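Local coordinates for oxidized polyvinyl alcohol hydrolase (PDB 3WWC), which hydrolyses beta-diketones such as nonane-4,6-dione and breaks down oxidized polyvinyl alcohol in the second step of polyvinyl alcohol degradation, at residues A[102-107]-A[114-119]; A[238-243]-A[283-288]; A[314-319]-A[336-341]; A[39-44]-A[153-158]; A[249-254]-A[347-352]. The protein carries 1 engineered substitution. All blocks are in the same frame, centred on the assembly; numbering follows the deposited sequence.

Contact 1 (A[102-107]-A[114-119]); sequences RACANQ and ERCNGP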
# COMPACT_ATOMS: atom_id res chain seq x y z
N ARG A 102 7.14 6.79 8.83
CA ARG A 102 5.84 7.41 9.08
C ARG A 102 6.02 8.81 9.71
O ARG A 102 6.92 9.01 10.55
CB ARG A 102 5.01 6.52 10.03
CG ARG A 102 4.64 5.18 9.40
CD ARG A 102 4.04 4.18 10.40
NE ARG A 102 5.08 3.82 11.34
CZ ARG A 102 4.90 3.18 12.48
NH1 ARG A 102 3.69 2.75 12.83
NH2 ARG A 102 5.95 3.07 13.32
N ALA A 103 5.19 9.76 9.31
CA ALA A 103 5.29 11.12 9.85
C ALA A 103 5.18 11.11 11.39
O ALA A 103 5.96 11.80 12.09
CB ALA A 103 4.16 11.97 9.23
N CYS A 104 4.25 10.31 11.91
CA CYS A 104 4.04 10.23 13.34
C CYS A 104 5.28 9.74 14.10
O CYS A 104 5.36 9.95 15.31
CB CYS A 104 2.83 9.27 13.65
SG CYS A 104 3.09 7.56 12.97
N ALA A 105 6.20 9.04 13.43
CA ALA A 105 7.40 8.52 14.12
C ALA A 105 8.49 9.58 14.30
O ALA A 105 9.56 9.29 14.85
CB ALA A 105 7.97 7.34 13.33
N ASN A 106 8.24 10.79 13.80
CA ASN A 106 9.20 11.90 13.96
C ASN A 106 10.58 11.51 13.54
O ASN A 106 11.58 11.79 14.23
CB ASN A 106 9.20 12.34 15.42
CG ASN A 106 7.88 12.86 15.85
OD1 ASN A 106 7.44 12.59 16.98
ND2 ASN A 106 7.22 13.60 14.96
N GLN A 107 10.64 10.91 12.35
CA GLN A 107 11.85 10.50 11.68
C GLN A 107 12.63 9.35 12.27
O GLN A 107 13.71 9.03 11.74
CB GLN A 107 12.80 11.70 11.45
CG GLN A 107 12.09 12.85 10.69
CD GLN A 107 13.10 13.83 10.13
OE1 GLN A 107 13.85 13.50 9.22
NE2 GLN A 107 13.14 15.04 10.70
N GLU A 114 4.28 3.73 19.26
CA GLU A 114 4.24 4.94 20.08
C GLU A 114 3.89 6.17 19.26
O GLU A 114 4.61 6.54 18.35
CB GLU A 114 5.61 5.14 20.78
CG GLU A 114 6.12 3.91 21.57
CD GLU A 114 7.12 3.01 20.80
OE1 GLU A 114 6.98 2.83 19.56
OE2 GLU A 114 8.09 2.53 21.45
N ARG A 115 2.76 6.80 19.62
CA ARG A 115 2.24 7.99 18.96
C ARG A 115 1.92 7.78 17.52
O ARG A 115 1.83 8.77 16.78
CB ARG A 115 3.21 9.19 19.11
CG ARG A 115 3.43 9.49 20.60
CD ARG A 115 4.53 10.51 20.98
NE ARG A 115 5.93 10.02 20.89
CZ ARG A 115 6.53 9.13 21.70
NH1 ARG A 115 7.81 8.80 21.48
NH2 ARG A 115 5.88 8.57 22.72
N CYS A 116 1.83 6.52 17.10
CA CYS A 116 1.47 6.18 15.73
C CYS A 116 0.23 5.32 15.65
O CYS A 116 -0.59 5.49 14.76
CB CYS A 116 2.61 5.41 15.05
SG CYS A 116 4.01 6.42 14.47
N ASN A 117 0.09 4.37 16.58
CA ASN A 117 -1.01 3.42 16.52
C ASN A 117 -2.27 3.98 17.17
O ASN A 117 -2.52 3.76 18.37
CB ASN A 117 -0.55 2.13 17.22
CG ASN A 117 -1.64 1.09 17.29
OD1 ASN A 117 -2.52 1.06 16.44
ND2 ASN A 117 -1.60 0.23 18.33
N GLY A 118 -3.07 4.70 16.39
CA GLY A 118 -4.28 5.27 16.91
C GLY A 118 -4.91 6.14 15.84
O GLY A 118 -4.38 6.28 14.74
N PRO A 119 -6.05 6.75 16.15
CA PRO A 119 -6.79 7.61 15.23
C PRO A 119 -5.97 8.79 14.71
O PRO A 119 -5.07 9.33 15.38
CB PRO A 119 -7.98 8.07 16.08
CG PRO A 119 -8.08 7.03 17.15
CD PRO A 119 -6.67 6.70 17.48
O HOH W 1 6.35 8.51 17.45
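Cys104 and Cys116 form a disulfide that ties off the loop between them, part of the long excursion from strand 96-100 to helix 148-160 in this alpha/beta-hydrolase. The first cysteine belongs to a short 3-10 turn, residues 103-105; the second sits on chain without regular structure. Followed outward from the backbone, the Cys116 side chain first meets Arg102: its CB lies 3.6 Å from Arg102 NH1. One atom further, Cys116 SG rests 3.9 Å above the guanidinium plane, over its centre, and then closes the covalent bond to Cys104 SG at 2.1 Å, with a torsion about the S-S bond of 104°. The same sulfur passes 3.6 Å from Ala105 N. On the other half of the bridge, Cys104 SG stands between the backbone N and the carbonyl carbon (chi1 58°), which turns it toward Cys116. Separately, Cys104 CB packs 3.3 Å from Arg115 O.

The guanidinium is anchored from outside, Arg102 NH2 to Arg112 O and NH1 weakly to Ser71 O, bonds that would limit its rotation, with one face to the sulfur. The Arg102 side chain lies about 8 Å from a bound butanoic acid. A water joins the two backbones, giving one hydrogen bond to Cys104 O and another to Glu114 O, each 2.8 Å from the water oxygen.

Contact 2 (A[238-243]-A[283-288]); sequences YPLPAK and SNFFSA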
# COMPACT_ATOMS: atom_id res chain seq x y z
N TYR A 238 -13.08 11.03 -3.82
CA TYR A 238 -14.54 10.86 -3.92
C TYR A 238 -15.12 11.75 -5.06
O TYR A 238 -14.95 12.97 -5.04
CB TYR A 238 -15.30 11.23 -2.66
CG TYR A 238 -16.78 11.06 -2.94
CD1 TYR A 238 -17.33 9.79 -3.08
CD2 TYR A 238 -17.58 12.17 -3.23
CE1 TYR A 238 -18.64 9.62 -3.53
CE2 TYR A 238 -18.88 12.01 -3.68
CZ TYR A 238 -19.40 10.73 -3.82
OH TYR A 238 -20.70 10.55 -4.24
N PRO A 239 -15.71 11.15 -6.09
CA PRO A 239 -15.87 9.70 -6.32
C PRO A 239 -14.53 9.14 -6.76
O PRO A 239 -13.60 9.90 -7.09
CB PRO A 239 -16.90 9.62 -7.45
CG PRO A 239 -16.74 10.92 -8.16
CD PRO A 239 -16.43 11.93 -7.12
N LEU A 240 -14.43 7.81 -6.79
CA LEU A 240 -13.21 7.14 -7.25
C LEU A 240 -13.05 7.54 -8.71
O LEU A 240 -14.04 7.81 -9.41
CB LEU A 240 -13.36 5.62 -7.14
CG LEU A 240 -13.46 5.11 -5.71
CD1 LEU A 240 -13.75 3.60 -5.78
CD2 LEU A 240 -12.16 5.34 -4.96
N PRO A 241 -11.81 7.56 -9.20
CA PRO A 241 -11.59 7.94 -10.60
C PRO A 241 -12.25 7.03 -11.61
O PRO A 241 -12.32 5.82 -11.42
CB PRO A 241 -10.08 7.98 -10.72
CG PRO A 241 -9.54 7.22 -9.54
CD PRO A 241 -10.57 7.27 -8.46
N ALA A 242 -12.75 7.60 -12.72
CA ALA A 242 -13.39 6.78 -13.74
C ALA A 242 -12.34 5.96 -14.46
O ALA A 242 -12.61 4.82 -14.92
CB ALA A 242 -14.12 7.68 -14.75
N LYS A 243 -11.15 6.54 -14.57
CA LYS A 243 -10.05 5.84 -15.24
C LYS A 243 -8.72 6.14 -14.59
O LYS A 243 -8.40 7.30 -14.26
CB LYS A 243 -9.96 6.21 -16.71
CG LYS A 243 -9.11 5.20 -17.46
CD LYS A 243 -9.13 5.36 -18.96
CE LYS A 243 -8.31 4.22 -19.57
NZ LYS A 243 -8.35 4.28 -21.07
N SER A 283 -10.19 -5.15 -5.07
CA SER A 283 -10.05 -6.02 -6.24
C SER A 283 -11.15 -5.74 -7.27
O SER A 283 -10.90 -5.83 -8.46
CB SER A 283 -10.05 -7.52 -5.82
OG SER A 283 -11.39 -8.00 -5.61
N ASN A 284 -12.32 -5.33 -6.82
CA ASN A 284 -13.40 -5.07 -7.79
C ASN A 284 -13.06 -3.79 -8.58
O ASN A 284 -13.21 -3.73 -9.81
CB ASN A 284 -14.73 -4.84 -7.05
CG ASN A 284 -15.23 -6.11 -6.36
OD1 ASN A 284 -14.68 -7.19 -6.54
ND2 ASN A 284 -16.30 -5.97 -5.59
N PHE A 285 -12.57 -2.77 -7.88
CA PHE A 285 -12.26 -1.54 -8.58
C PHE A 285 -11.13 -1.72 -9.55
O PHE A 285 -11.23 -1.30 -10.72
CB PHE A 285 -11.90 -0.43 -7.58
CG PHE A 285 -11.44 0.83 -8.24
CD1 PHE A 285 -12.37 1.77 -8.66
CD2 PHE A 285 -10.09 1.04 -8.51
CE1 PHE A 285 -11.95 2.89 -9.36
CE2 PHE A 285 -9.66 2.16 -9.21
CZ PHE A 285 -10.59 3.07 -9.63
N PHE A 286 -10.04 -2.35 -9.10
CA PHE A 286 -8.88 -2.46 -10.00
C PHE A 286 -9.10 -3.45 -11.13
O PHE A 286 -8.59 -3.26 -12.21
CB PHE A 286 -7.60 -2.79 -9.19
CG PHE A 286 -7.13 -1.63 -8.37
CD1 PHE A 286 -6.69 -0.45 -9.00
CD2 PHE A 286 -7.10 -1.72 -6.97
CE1 PHE A 286 -6.21 0.63 -8.23
CE2 PHE A 286 -6.61 -0.64 -6.20
CZ PHE A 286 -6.17 0.53 -6.84
N SER A 287 -9.88 -4.50 -10.89
CA SER A 287 -10.14 -5.43 -11.95
C SER A 287 -10.95 -4.80 -13.05
O SER A 287 -10.72 -5.11 -14.22
CB SER A 287 -10.90 -6.65 -11.42
OG SER A 287 -10.04 -7.37 -10.59
N ALA A 288 -11.89 -3.92 -12.69
CA ALA A 288 -12.74 -3.28 -13.69
C ALA A 288 -11.96 -2.32 -14.58
O ALA A 288 -12.35 -2.06 -15.69
CB ALA A 288 -13.90 -2.54 -13.03
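Leu240 and Phe285 mark the closest backbone approach, with CA atoms 8.8 Å apart. Residues 283-288 belong to helix 275-288, whereas 238-243 run as an irregular, proline-rich strip with a cis peptide before Pro239, and no hydrogen bond joins the two. Phe285 alone of the helix segment makes the contact. Its CG is anti to the backbone N (chi1 175°), and the ring extends from the helix to the loop. There Phe285 CD1 meets the Leu240 methyl CD1 at 3.7 Å, the two side chains crossing at a slant, while Leu240 CB touches Phe285 CE1 at 3.8 Å. A polar atom also comes to the ring: Pro241 O lies in the ring plane at its edge, 3.6 Å from Phe285 CE1, where the outward C-H dipoles would favour an oxygen. Pro241 CG adds a looser touch to Phe285 CZ. Phe285 also leans on Leu188 of helix 178-189. The loop leading into strand 247-253 is thus seated on one of the helices flanking the sheet of the alpha/beta-hydrolase fold; the same helix carries Ser283, placed by similarity in the charge relay system, which does not itself touch 238-243.

Contact 3 (A[314-319]-A[336-341]); sequences NRWALD and TQPPEG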
# COMPACT_ATOMS: atom_id res chain seq x y z
N ASN A 314 7.83 -12.62 -1.12
CA ASN A 314 8.29 -11.29 -1.49
C ASN A 314 8.94 -11.32 -2.86
O ASN A 314 8.70 -10.44 -3.69
CB ASN A 314 9.31 -10.71 -0.50
CG ASN A 314 8.72 -10.38 0.87
OD1 ASN A 314 7.52 -10.51 1.09
ND2 ASN A 314 9.59 -9.92 1.79
N ARG A 315 9.76 -12.34 -3.12
CA ARG A 315 10.45 -12.40 -4.43
C ARG A 315 9.44 -12.65 -5.52
O ARG A 315 9.47 -12.00 -6.59
CB ARG A 315 11.44 -13.58 -4.46
CG ARG A 315 12.66 -13.37 -3.60
CD ARG A 315 13.70 -14.54 -3.82
NE ARG A 315 13.29 -15.83 -3.28
CZ ARG A 315 13.57 -16.27 -2.05
NH1 ARG A 315 14.24 -15.50 -1.18
NH2 ARG A 315 13.24 -17.50 -1.76
N TRP A 316 8.51 -13.59 -5.30
CA TRP A 316 7.48 -13.90 -6.30
C TRP A 316 6.59 -12.69 -6.58
O TRP A 316 6.30 -12.34 -7.75
CB TRP A 316 6.60 -15.08 -5.83
CG TRP A 316 5.46 -15.35 -6.76
CD1 TRP A 316 5.52 -16.02 -7.97
CD2 TRP A 316 4.13 -14.87 -6.64
NE1 TRP A 316 4.30 -15.97 -8.60
CE2 TRP A 316 3.43 -15.26 -7.82
CE3 TRP A 316 3.44 -14.13 -5.67
CZ2 TRP A 316 2.09 -14.94 -8.03
CZ3 TRP A 316 2.11 -13.81 -5.89
CH2 TRP A 316 1.45 -14.22 -7.07
N ALA A 317 6.17 -12.01 -5.51
CA ALA A 317 5.27 -10.86 -5.72
C ALA A 317 5.96 -9.73 -6.45
O ALA A 317 5.41 -9.20 -7.42
CB ALA A 317 4.72 -10.37 -4.33
N LEU A 318 7.18 -9.34 -6.03
CA LEU A 318 7.84 -8.24 -6.71
C LEU A 318 8.22 -8.59 -8.12
O LEU A 318 8.04 -7.76 -9.01
CB LEU A 318 9.06 -7.75 -5.91
CG LEU A 318 8.81 -6.49 -5.02
CD1 LEU A 318 8.44 -5.23 -5.81
CD2 LEU A 318 7.71 -6.84 -4.03
N ASP A 319 8.67 -9.81 -8.36
CA ASP A 319 9.01 -10.18 -9.73
C ASP A 319 7.78 -10.26 -10.60
O ASP A 319 7.87 -10.01 -11.82
CB ASP A 319 9.77 -11.51 -9.76
CG ASP A 319 11.14 -11.41 -9.12
OD1 ASP A 319 11.61 -10.32 -8.80
OD2 ASP A 319 11.78 -12.48 -8.91
N THR A 336 2.49 -16.51 -12.89
CA THR A 336 3.17 -17.77 -12.60
C THR A 336 2.69 -18.20 -11.22
O THR A 336 2.11 -17.40 -10.47
CB THR A 336 4.69 -17.66 -12.56
OG1 THR A 336 5.10 -16.79 -11.49
CG2 THR A 336 5.21 -17.14 -13.91
N GLN A 337 2.93 -19.46 -10.88
CA GLN A 337 2.47 -20.02 -9.60
C GLN A 337 3.14 -19.39 -8.37
O GLN A 337 4.34 -19.29 -8.30
CB GLN A 337 2.77 -21.53 -9.59
CG GLN A 337 2.15 -22.34 -8.47
CD GLN A 337 2.38 -23.82 -8.68
OE1 GLN A 337 1.86 -24.43 -9.64
NE2 GLN A 337 3.17 -24.42 -7.80
N PRO A 338 2.33 -18.95 -7.39
CA PRO A 338 2.92 -18.36 -6.19
C PRO A 338 3.47 -19.49 -5.31
O PRO A 338 3.23 -20.69 -5.55
CB PRO A 338 1.73 -17.67 -5.51
CG PRO A 338 0.56 -18.60 -5.89
CD PRO A 338 0.85 -18.92 -7.36
N PRO A 339 4.20 -19.15 -4.26
CA PRO A 339 4.76 -20.15 -3.35
C PRO A 339 3.64 -20.91 -2.66
O PRO A 339 2.50 -20.48 -2.60
CB PRO A 339 5.48 -19.33 -2.28
CG PRO A 339 5.76 -17.99 -3.02
CD PRO A 339 4.55 -17.78 -3.85
N GLU A 340 4.03 -22.02 -2.05
CA GLU A 340 3.08 -22.79 -1.27
C GLU A 340 2.55 -21.90 -0.13
O GLU A 340 3.32 -21.18 0.49
CB GLU A 340 3.80 -24.01 -0.68
CG GLU A 340 2.80 -24.97 -0.08
CD GLU A 340 3.43 -26.23 0.52
OE1 GLU A 340 2.63 -27.03 1.09
OE2 GLU A 340 4.68 -26.39 0.44
N GLY A 341 1.25 -21.96 0.08
CA GLY A 341 0.61 -21.16 1.13
C GLY A 341 -0.20 -20.01 0.55
O GLY A 341 -0.86 -19.30 1.32
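Trp316 NE1 faces two oxygens of Thr336. It donates to the hydroxyl OG1 at 3.1 Å, with an N-H...O angle of 139°, and weakly to the carbonyl O at 3.2 Å; both bonds are bent, as expected of one N-H divided between two acceptors. OG1 sits at the rim of the indole, tilted 15° out of its plane. The contact fastens the loop 336-341, on its way to the antiparallel edge strand 343-346, against helix 310-322 of the alpha/beta-hydrolase fold. The indole projects from the helix and lies alongside Pro338, pointing the same way.

One face of the indole is taken by this proline. Pro338 CB stands 3.6 Å from the centroid of the six-membered ring and only 5° off its normal, a CH-pi contact, and Pro338 CA is 3.5 Å from Trp316 CE2, near the seam of the two rings. The tryptophan also touches Met250 of strand 247-253 and Cys344 of strand 343-346, so it bridges loop, helix and sheet. At the root of the side chain the next proline takes over, with Pro339 CD 3.9 Å from Trp316 CG.

Contact 4 (A[39-44]-A[153-158]); sequences VDFPHK and FVAMVQ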
# COMPACT_ATOMS: atom_id res chain seq x y z
N VAL A 39 17.46 11.87 6.41
CA VAL A 39 16.59 12.60 7.32
C VAL A 39 16.41 14.04 6.86
O VAL A 39 17.09 14.47 5.92
CB VAL A 39 17.15 12.62 8.79
CG1 VAL A 39 17.31 11.19 9.30
CG2 VAL A 39 18.49 13.34 8.83
N ASP A 40 15.51 14.77 7.51
CA ASP A 40 15.21 16.17 7.19
C ASP A 40 14.90 16.47 5.73
O ASP A 40 15.26 17.55 5.18
CB ASP A 40 16.37 17.06 7.70
CG ASP A 40 16.49 16.98 9.19
OD1 ASP A 40 15.44 16.85 9.86
OD2 ASP A 40 17.63 17.07 9.69
N PHE A 41 14.20 15.54 5.09
CA PHE A 41 13.82 15.75 3.69
C PHE A 41 12.61 16.67 3.76
O PHE A 41 11.57 16.32 4.34
CB PHE A 41 13.43 14.42 3.07
CG PHE A 41 13.04 14.53 1.63
CD1 PHE A 41 14.02 14.48 0.65
CD2 PHE A 41 11.71 14.68 1.27
CE1 PHE A 41 13.67 14.56 -0.69
CE2 PHE A 41 11.34 14.77 -0.09
CZ PHE A 41 12.32 14.70 -1.06
N PRO A 42 12.69 17.86 3.16
CA PRO A 42 11.59 18.83 3.21
C PRO A 42 10.47 18.51 2.26
O PRO A 42 10.72 18.34 1.07
CB PRO A 42 12.28 20.13 2.83
CG PRO A 42 13.26 19.68 1.78
CD PRO A 42 13.83 18.36 2.38
N HIS A 43 9.26 18.42 2.79
CA HIS A 43 8.10 18.22 1.95
C HIS A 43 6.84 18.79 2.61
O HIS A 43 6.47 18.39 3.69
CB HIS A 43 7.87 16.72 1.66
CG HIS A 43 6.82 16.47 0.62
ND1 HIS A 43 7.04 16.72 -0.73
CD2 HIS A 43 5.52 16.14 0.73
CE1 HIS A 43 5.91 16.55 -1.38
NE2 HIS A 43 4.97 16.19 -0.52
N LYS A 44 6.17 19.71 1.92
CA LYS A 44 4.92 20.32 2.44
C LYS A 44 4.99 20.79 3.90
O LYS A 44 4.07 20.55 4.67
CB LYS A 44 3.74 19.36 2.25
CG LYS A 44 3.32 19.23 0.75
CD LYS A 44 2.15 18.25 0.56
CE LYS A 44 1.70 18.21 -0.90
NZ LYS A 44 0.59 17.21 -1.09
N PHE A 153 5.98 10.53 -1.18
CA PHE A 153 6.63 9.33 -1.77
C PHE A 153 7.09 9.60 -3.19
O PHE A 153 8.11 9.08 -3.58
CB PHE A 153 5.65 8.13 -1.80
CG PHE A 153 5.09 7.74 -0.46
CD1 PHE A 153 5.74 8.01 0.75
CD2 PHE A 153 3.86 7.10 -0.43
CE1 PHE A 153 5.14 7.65 1.98
CE2 PHE A 153 3.25 6.72 0.76
CZ PHE A 153 3.89 7.00 1.98
N VAL A 154 6.34 10.39 -3.94
CA VAL A 154 6.73 10.71 -5.32
C VAL A 154 8.01 11.55 -5.26
O VAL A 154 8.96 11.26 -5.96
CB VAL A 154 5.59 11.48 -6.02
CG1 VAL A 154 6.06 12.00 -7.41
CG2 VAL A 154 4.42 10.53 -6.20
N ALA A 155 8.01 12.55 -4.40
CA ALA A 155 9.20 13.40 -4.27
C ALA A 155 10.42 12.63 -3.80
O ALA A 155 11.56 12.86 -4.26
CB ALA A 155 8.93 14.54 -3.32
N MET A 156 10.19 11.67 -2.90
CA MET A 156 11.23 10.82 -2.36
C MET A 156 11.88 9.98 -3.47
O MET A 156 13.11 9.96 -3.63
CB MET A 156 10.58 9.94 -1.30
CG MET A 156 11.46 8.85 -0.75
SD MET A 156 10.58 7.74 0.36
CE MET A 156 9.57 6.74 -0.80
N VAL A 157 11.05 9.33 -4.27
CA VAL A 157 11.58 8.47 -5.34
C VAL A 157 12.25 9.37 -6.41
O VAL A 157 13.33 9.01 -6.90
CB VAL A 157 10.44 7.64 -5.96
CG1 VAL A 157 10.94 6.92 -7.21
CG2 VAL A 157 9.99 6.58 -4.94
N GLN A 158 11.66 10.52 -6.73
CA GLN A 158 12.29 11.40 -7.75
C GLN A 158 13.66 11.88 -7.27
O GLN A 158 14.60 11.99 -8.06
CB GLN A 158 11.37 12.58 -8.06
CG GLN A 158 10.20 12.16 -8.92
CD GLN A 158 9.20 13.25 -9.13
OE1 GLN A 158 8.46 13.24 -10.13
NE2 GLN A 158 9.11 14.16 -8.20
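Ala155 offers its methyl group to two rings of the strand. Phe41 CE2 makes the apolar contact, 4.0 Å from Ala155 CB, and the imidazole of His43 adds a van der Waals contact, its ND1 3.9 Å from the same CB. Phe41 and His43, two positions apart, both direct their CB atoms at the helix, and in each a fully extended chi1 (-179° and -171°) carries the ring out over its surface.

Ring-to-backbone contacts form a second group. Phe41 CZ comes within 3.8 Å of Ala155 O and 4.1 Å of Met156 N, resting obliquely against the peptide that links these two residues. The elements brought together are the outermost strand, 36-43, of the mixed alpha/beta-hydrolase sheet and helix 148-160; the axes of strand 39-43 and helix 153-158 come within 9.7 Å, at 126° between their directions. A G1 beta bulge, Asp40 and Phe41 both facing Arg48 of the neighbouring strand, includes the contacting phenylalanine. Met156 turns its end from the strand toward Val66 and Ile98 of the sheet.

Polar interactions reach one turn back along the helix. Ser151 OG is hydrogen-bonded to His43 NE2, which would restrain the imidazole, and also to Lys44 NZ.

Contact 5 (A[249-254]-A[347-352]); sequences VMTVWG and GPFTGL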
# COMPACT_ATOMS: atom_id res chain seq x y z
N VAL A 249 -1.71 -4.35 -9.98
CA VAL A 249 -1.98 -4.29 -8.55
C VAL A 249 -2.21 -5.69 -8.04
O VAL A 249 -3.02 -6.45 -8.61
CB VAL A 249 -3.23 -3.44 -8.25
CG1 VAL A 249 -3.48 -3.36 -6.73
CG2 VAL A 249 -3.04 -2.02 -8.84
N MET A 250 -1.52 -6.03 -6.97
CA MET A 250 -1.67 -7.36 -6.35
C MET A 250 -2.20 -7.14 -4.93
O MET A 250 -1.48 -6.63 -4.07
CB MET A 250 -0.31 -8.07 -6.28
CG MET A 250 -0.49 -9.49 -5.72
SD MET A 250 1.12 -10.38 -5.61
CE MET A 250 1.39 -10.74 -7.33
N THR A 251 -3.46 -7.49 -4.72
CA THR A 251 -4.11 -7.32 -3.41
C THR A 251 -4.05 -8.63 -2.67
O THR A 251 -4.39 -9.68 -3.24
CB THR A 251 -5.54 -6.92 -3.58
OG1 THR A 251 -5.62 -5.69 -4.33
CG2 THR A 251 -6.21 -6.73 -2.21
N VAL A 252 -3.64 -8.61 -1.41
CA VAL A 252 -3.51 -9.87 -0.62
C VAL A 252 -4.43 -9.85 0.60
O VAL A 252 -4.45 -8.86 1.37
CB VAL A 252 -2.08 -10.03 -0.13
CG1 VAL A 252 -1.92 -11.36 0.64
CG2 VAL A 252 -1.10 -10.00 -1.33
N TRP A 253 -5.20 -10.93 0.74
CA TRP A 253 -6.10 -11.15 1.89
C TRP A 253 -5.50 -12.30 2.69
O TRP A 253 -5.13 -13.32 2.12
CB TRP A 253 -7.50 -11.54 1.40
CG TRP A 253 -8.44 -11.88 2.50
CD1 TRP A 253 -8.83 -11.03 3.51
CD2 TRP A 253 -9.21 -13.08 2.66
NE1 TRP A 253 -9.80 -11.64 4.28
CE2 TRP A 253 -10.04 -12.90 3.77
CE3 TRP A 253 -9.26 -14.31 1.96
CZ2 TRP A 253 -10.94 -13.89 4.22
CZ3 TRP A 253 -10.16 -15.28 2.41
CH2 TRP A 253 -10.98 -15.07 3.52
N GLY A 254 -5.47 -12.13 4.02
CA GLY A 254 -4.86 -13.11 4.91
C GLY A 254 -5.79 -14.17 5.48
O GLY A 254 -5.41 -14.88 6.44
N GLY A 347 -7.90 -10.97 -11.66
CA GLY A 347 -9.29 -10.61 -11.53
C GLY A 347 -9.66 -10.26 -10.13
O GLY A 347 -8.79 -10.13 -9.26
N PRO A 348 -10.94 -10.14 -9.87
CA PRO A 348 -11.39 -9.82 -8.50
C PRO A 348 -11.35 -11.05 -7.60
O PRO A 348 -11.25 -12.19 -8.08
CB PRO A 348 -12.83 -9.31 -8.68
CG PRO A 348 -13.28 -9.96 -9.96
CD PRO A 348 -12.05 -10.18 -10.84
N PHE A 349 -11.39 -10.86 -6.29
CA PHE A 349 -11.49 -12.03 -5.44
C PHE A 349 -12.80 -12.75 -5.74
O PHE A 349 -13.81 -12.11 -6.09
CB PHE A 349 -11.51 -11.61 -3.97
CG PHE A 349 -10.15 -11.30 -3.45
CD1 PHE A 349 -9.33 -12.31 -2.99
CD2 PHE A 349 -9.69 -10.00 -3.44
CE1 PHE A 349 -8.03 -12.04 -2.53
CE2 PHE A 349 -8.39 -9.71 -2.99
CZ PHE A 349 -7.56 -10.73 -2.54
N THR A 350 -12.77 -14.08 -5.63
CA THR A 350 -13.96 -14.88 -5.86
C THR A 350 -14.23 -15.79 -4.70
O THR A 350 -15.35 -16.29 -4.57
CB THR A 350 -13.85 -15.79 -7.12
OG1 THR A 350 -12.67 -16.59 -7.03
CG2 THR A 350 -13.75 -14.97 -8.37
N GLY A 351 -13.26 -16.02 -3.83
CA GLY A 351 -13.57 -16.96 -2.76
C GLY A 351 -13.96 -16.37 -1.43
O GLY A 351 -14.00 -17.10 -0.43
N LEU A 352 -14.27 -15.08 -1.40
CA LEU A 352 -14.58 -14.39 -0.13
C LEU A 352 -16.06 -14.26 0.19
O LEU A 352 -16.45 -14.20 1.38
CB LEU A 352 -13.93 -13.00 -0.15
CG LEU A 352 -12.42 -12.99 0.15
CD1 LEU A 352 -11.65 -13.94 -0.73
CD2 LEU A 352 -11.99 -11.57 -0.14
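Phe349 stands with the far end of its ring against strand 249-253, between Thr251 and Trp253. Phe349 CZ is 3.4 Å from Thr251 O, meeting the carbonyl obliquely. In the plane of the ring, at its edge, lies the methyl of Thr251, with CG2 3.8 Å from Phe349 CE2. On the other side of CZ, Phe349 CE1 touches Trp253 CB at 4.0 Å, so the outer end of the ring spans Thr251 and Trp253, both with CB toward the loop.

Trp253 and Leu352 are related differently: their side chains run past each other in opposite directions, and the leucine settles on one face of the indole. Leu352 CG is 3.9 Å from the centroid of the six-membered ring and 12° off its normal, a CH-pi contact, while its methyl CD1 is 3.6 Å from Trp253 CE3. The chi1 of the tryptophan, 176°, presents this face to Leu352.

Residues 347-352 follow the last strand, 343-346, and pack against strand 247-253 of the alpha/beta-hydrolase sheet. His294 links the two segments indirectly, bonding Thr251 OG1 through NE2 and Gly347 O through ND1. Phe349 N is hydrogen-bonded to the hydroxyl of Ser283, placed by similarity in the charge relay system.

No hydrogen bond passes directly between the segments. Their hold on each other therefore rests largely on apolar packing, together with an aromatic C-H group close to a carbonyl oxygen, while polar atoms on both sides are engaged by neighbouring residues.

How the contacts relate
Contacts 4 and 5 attach to the same mixed sheet on opposite sides of the chain's centre, their centres about 31 Å apart. Contact 1 is nested within the chain loop that contact 4 closes and touches it where Gln107 OE1 meets Asp40 N. The other three come later in sequence and cluster: contact 5 lies about 14 Å from contact 3 and about 15 Å from contact 2, centre to centre. Contact 3 is nested in the loop closed by contact 5, joined to it by Trp316 on Met250; the segments of contacts 2 and 5 alternate along the chain, joined by Ser283 and Phe349 N. Contacts 1 and 4 thus form one group and 2, 3 and 5 another, nearest atoms about 12 Å or more apart.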